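Local coordinates for putative uncharacterized protein (Campylobacter jejuni, PDB 5TPU), which is of unknown function but belongs to the cupin clan, in a WxcM-like family, and binds thymidine-5'-diphosphate as a two-chain assembly, at residues R127-D130 against E131-R134. The protein carries 3 engineered substitutions. Residues are numbered along the deposited sequence; the frame is centred on the assembly and turned at random.
With TYD (thymidine-5'-diphosphate), chain E.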
ATOM      1  N   ARG A 127      10.760 -13.971  18.105  1.00 22.68           N
ATOM      2  CA  ARG A 127      11.880 -14.504  17.384  1.00 25.38           C
ATOM      3  C   ARG A 127      12.304 -15.875  17.823  1.00 26.35           C
ATOM      4  O   ARG A 127      12.927 -16.558  17.048  1.00 28.71           O
ATOM      5  CB  ARG A 127      13.028 -13.528  17.532  1.00 25.31           C
ATOM      6  CG  ARG A 127      12.525 -12.167  17.104  1.00 28.00           C
ATOM      7  CD  ARG A 127      13.634 -11.335  16.551  1.00 28.79           C
ATOM      8  NE  ARG A 127      13.177  -9.965  16.418  1.00 28.49           N
ATOM      9  CZ  ARG A 127      12.918  -9.327  15.275  1.00 31.34           C
ATOM     10  NH1 ARG A 127      13.026  -9.934  14.076  1.00 29.38           N
ATOM     11  NH2 ARG A 127      12.505  -8.055  15.354  1.00 29.43           N
ATOM     12  N   ASN A 128      11.976 -16.314  19.032  1.00 35.30           N
ATOM     13  CA  ASN A 128      12.249 -17.729  19.370  1.00 39.53           C
ATOM     14  C   ASN A 128      11.062 -18.635  19.001  1.00 34.27           C
ATOM     15  O   ASN A 128       9.926 -18.446  19.445  1.00 34.81           O
ATOM     16  CB  ASN A 128      12.674 -17.925  20.835  1.00 47.68           C
ATOM     17  CG  ASN A 128      13.011 -19.388  21.163  1.00 57.41           C
ATOM     18  OD1 ASN A 128      13.617 -20.108  20.357  1.00 65.44           O
ATOM     19  ND2 ASN A 128      12.598 -19.841  22.342  1.00 61.25           N
ATOM     20  N   TYR A 129      11.353 -19.609  18.155  1.00 35.57           N
ATOM     21  CA  TYR A 129      10.351 -20.542  17.673  1.00 38.33           C
ATOM     22  C   TYR A 129       9.690 -21.294  18.822  1.00 39.17           C
ATOM     23  O   TYR A 129       8.479 -21.478  18.816  1.00 38.89           O
ATOM     24  CB  TYR A 129      10.973 -21.511  16.655  1.00 38.01           C
ATOM     25  CG  TYR A 129       9.934 -22.363  15.997  1.00 40.70           C
ATOM     26  CD1 TYR A 129       8.841 -21.772  15.368  1.00 35.17           C
ATOM     27  CD2 TYR A 129      10.011 -23.758  16.031  1.00 38.06           C
ATOM     28  CE1 TYR A 129       7.860 -22.532  14.784  1.00 38.70           C
ATOM     29  CE2 TYR A 129       9.021 -24.533  15.450  1.00 40.60           C
ATOM     30  CZ  TYR A 129       7.947 -23.915  14.829  1.00 41.30           C
ATOM     31  OH  TYR A 129       6.941 -24.640  14.242  1.00 39.19           O
ATOM     32  N   ASP A 130      10.467 -21.671  19.835  1.00 40.46           N
ATOM     33  CA  ASP A 130       9.900 -22.448  20.941  1.00 43.51           C
ATOM     34  C   ASP A 130       8.975 -21.572  21.760  1.00 38.71           C
ATOM     35  O   ASP A 130       7.956 -22.059  22.254  1.00 37.67           O
ATOM     36  CB  ASP A 130      10.976 -23.116  21.801  1.00 48.43           C
ATOM     37  CG  ASP A 130      12.076 -23.714  20.955  1.00 59.09           C
ATOM     38  OD1 ASP A 130      11.944 -24.893  20.578  1.00 62.10           O
ATOM     39  OD2 ASP A 130      13.027 -22.977  20.596  1.00 70.64           O
ATOM     40  N   GLU A 131       9.280 -20.279  21.858  1.00 31.19           N
ATOM     41  CA  GLU A 131       8.368 -19.381  22.519  1.00 29.83           C
ATOM     42  C   GLU A 131       7.048 -19.284  21.769  1.00 30.94           C
ATOM     43  O   GLU A 131       5.968 -19.180  22.382  1.00 29.36           O
ATOM     44  CB  GLU A 131       8.990 -18.001  22.683  1.00 31.74           C
ATOM     45  CG  GLU A 131       8.137 -17.097  23.536  1.00 33.39           C
ATOM     46  CD  GLU A 131       8.630 -15.658  23.581  1.00 36.78           C
ATOM     47  OE1 GLU A 131       7.762 -14.780  23.635  1.00 38.27           O
ATOM     48  OE2 GLU A 131       9.845 -15.375  23.579  1.00 33.99           O
ATOM     49  N   PHE A 132       7.149 -19.295  20.440  1.00 29.45           N
ATOM     50  CA  PHE A 132       5.955 -19.298  19.584  1.00 31.14           C
ATOM     51  C   PHE A 132       5.094 -20.535  19.885  1.00 32.05           C
ATOM     52  O   PHE A 132       3.890 -20.415  20.104  1.00 29.21           O
ATOM     53  CB  PHE A 132       6.360 -19.311  18.097  1.00 28.27           C
ATOM     54  CG  PHE A 132       5.221 -19.482  17.153  1.00 23.61           C
ATOM     55  CD1 PHE A 132       4.174 -18.580  17.148  1.00 21.63           C
ATOM     56  CD2 PHE A 132       5.218 -20.522  16.253  1.00 24.96           C
ATOM     57  CE1 PHE A 132       3.140 -18.715  16.247  1.00 23.04           C
ATOM     58  CE2 PHE A 132       4.169 -20.672  15.354  1.00 26.18           C
ATOM     59  CZ  PHE A 132       3.142 -19.754  15.341  1.00 22.47           C
ATOM     60  N   LEU A 133       5.713 -21.713  19.846  1.00 33.13           N
ATOM     61  CA  LEU A 133       4.995 -22.950  20.194  1.00 38.75           C
ATOM     62  C   LEU A 133       4.340 -22.834  21.568  1.00 40.25           C
ATOM     63  O   LEU A 133       3.130 -22.998  21.691  1.00 41.57           O
ATOM     64  CB  LEU A 133       5.939 -24.149  20.184  1.00 36.88           C
ATOM     65  CG  LEU A 133       6.544 -24.461  18.821  1.00 33.79           C
ATOM     66  CD1 LEU A 133       7.362 -25.731  18.934  1.00 35.84           C
ATOM     67  CD2 LEU A 133       5.429 -24.591  17.799  1.00 34.70           C
ATOM     68  N   ARG A 134       5.116 -22.481  22.587  1.00 48.10           N
ATOM     69  CA  ARG A 134       4.540 -22.390  23.932  1.00 52.75           C
ATOM     70  C   ARG A 134       3.246 -21.595  23.914  1.00 52.31           C
ATOM     71  O   ARG A 134       2.228 -22.093  24.389  1.00 65.46           O
ATOM     72  CB  ARG A 134       5.517 -21.849  24.979  1.00 48.74           C
ATOM     73  CG  ARG A 134       6.425 -22.924  25.524  1.00 50.96           C
ATOM     74  CD  ARG A 134       7.472 -22.349  26.461  1.00 51.43           C
ATOM     75  NE  ARG A 134       8.767 -22.151  25.790  1.00 55.36           N
ATOM     76  CZ  ARG A 134       9.434 -20.989  25.674  1.00 60.68           C
ATOM     77  NH1 ARG A 134      10.613 -20.972  25.046  1.00 61.44           N
ATOM     78  NH2 ARG A 134       8.962 -19.839  26.169  1.00 52.41           N
TER
HETATM   79  PA  TYD E 200      11.450  -6.077  10.048  1.00 19.88           P
HETATM   80  O1A TYD E 200      12.239  -6.736   8.954  1.00 20.33           O
HETATM   81  O2A TYD E 200       9.981  -6.210  10.202  1.00 19.80           O
HETATM   82  O3A TYD E 200      12.014  -6.373  11.518  1.00 20.97           O
HETATM   83  PB  TYD E 200      13.492  -6.911  11.901  1.00 24.90           P
HETATM   84  O1B TYD E 200      13.585  -6.391  13.345  1.00 22.68           O
HETATM   85  O2B TYD E 200      14.428  -6.184  10.983  1.00 19.37           O
HETATM   86  O3B TYD E 200      13.408  -8.385  11.668  1.00 28.95           O
HETATM   87  O5' TYD E 200      11.500  -4.529   9.764  1.00 19.76           O
HETATM   88  C5' TYD E 200      12.639  -3.938   9.147  1.00 18.23           C
HETATM   89  C4' TYD E 200      12.961  -2.647   9.850  1.00 17.74           C
HETATM   90  O4' TYD E 200      11.866  -1.727   9.860  1.00 17.98           O
HETATM   91  C3' TYD E 200      13.281  -2.907  11.290  1.00 19.79           C
HETATM   92  O3' TYD E 200      14.492  -2.163  11.520  1.00 21.21           O
HETATM   93  C2' TYD E 200      12.011  -2.501  12.060  1.00 17.82           C
HETATM   94  C1' TYD E 200      11.447  -1.439  11.151  1.00 17.89           C
HETATM   95  N1  TYD E 200      10.019  -1.370  11.009  1.00 19.47           N
HETATM   96  C2  TYD E 200       9.376  -0.134  11.244  1.00 20.01           C
HETATM   97  O2  TYD E 200      10.054   0.880  11.574  1.00 20.44           O
HETATM   98  N3  TYD E 200       8.046  -0.036  11.105  1.00 19.48           N
HETATM   99  C4  TYD E 200       7.277  -1.078  10.720  1.00 18.35           C
HETATM  100  O4  TYD E 200       6.043  -0.925  10.588  1.00 15.40           O
HETATM  101  C5  TYD E 200       7.943  -2.361  10.444  1.00 18.25           C
HETATM  102  C5M TYD E 200       7.196  -3.573  10.013  1.00 21.48           C
HETATM  103  C6  TYD E 200       9.318  -2.447  10.585  1.00 19.87           C
HETATM  104  O   HOH W   1      10.809 -14.790  21.120  1.00 30.99           O
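Tyr129 and Phe132, three residues apart at the start of helix 129-135, bring their rings together at a slant on one flank of the helix. CE1 of Tyr129 comes 3.6 Å from CD2 of Phe132, reaching the phenylalanine at its edge and near its plane; the two planes are inclined by 35°. Both rings leave the backbone with CG anti to the backbone N (chi1 -172° in Tyr129), and with the helical spacing this swings them out to the same flank. Leu133, one turn on from Tyr129, sets its CG over one face of the tyrosine ring, offset toward the rim, while its CD2 lies 3.9 Å from Tyr129 OH. Large apolar residues suit this flank, and a tyrosine suits its border, since its ring can pack while its hydroxyl finds a polar partner.

Asn128, a common residue type at the N-cap, holds that position here, and its carbonyl O opens the helical bonding by accepting from Phe132 N at 3.1 Å. The next two bonds, Leu133 N to Tyr129 O and Arg134 N to Asp130 O, are nearly straight, the latter at 174°. Across the first turn, a water accepts from Asn128 N and donates to Glu131 OE2 (2.7 Å), which a glutamate is long enough to reach. Arg134 bends at chi3, bringing one face of its guanidinium over Asp130 O.

Just upstream, Arg127 stretches away from the helix to thymidine-5'-diphosphate, its positive guanidinium suiting the diphosphate: NH1 bonds O3B at 2.9 Å and NH2 weakly bonds O1B. Arg39 and Arg52 also bind this ligand. The helix lies at the chain surface, joined to the four-stranded antiparallel sheet through Tyr129, whose OH bonds Asn76 of strand 71-76 and whose ring meets Trp100 of strand 99-104 edge-to-face.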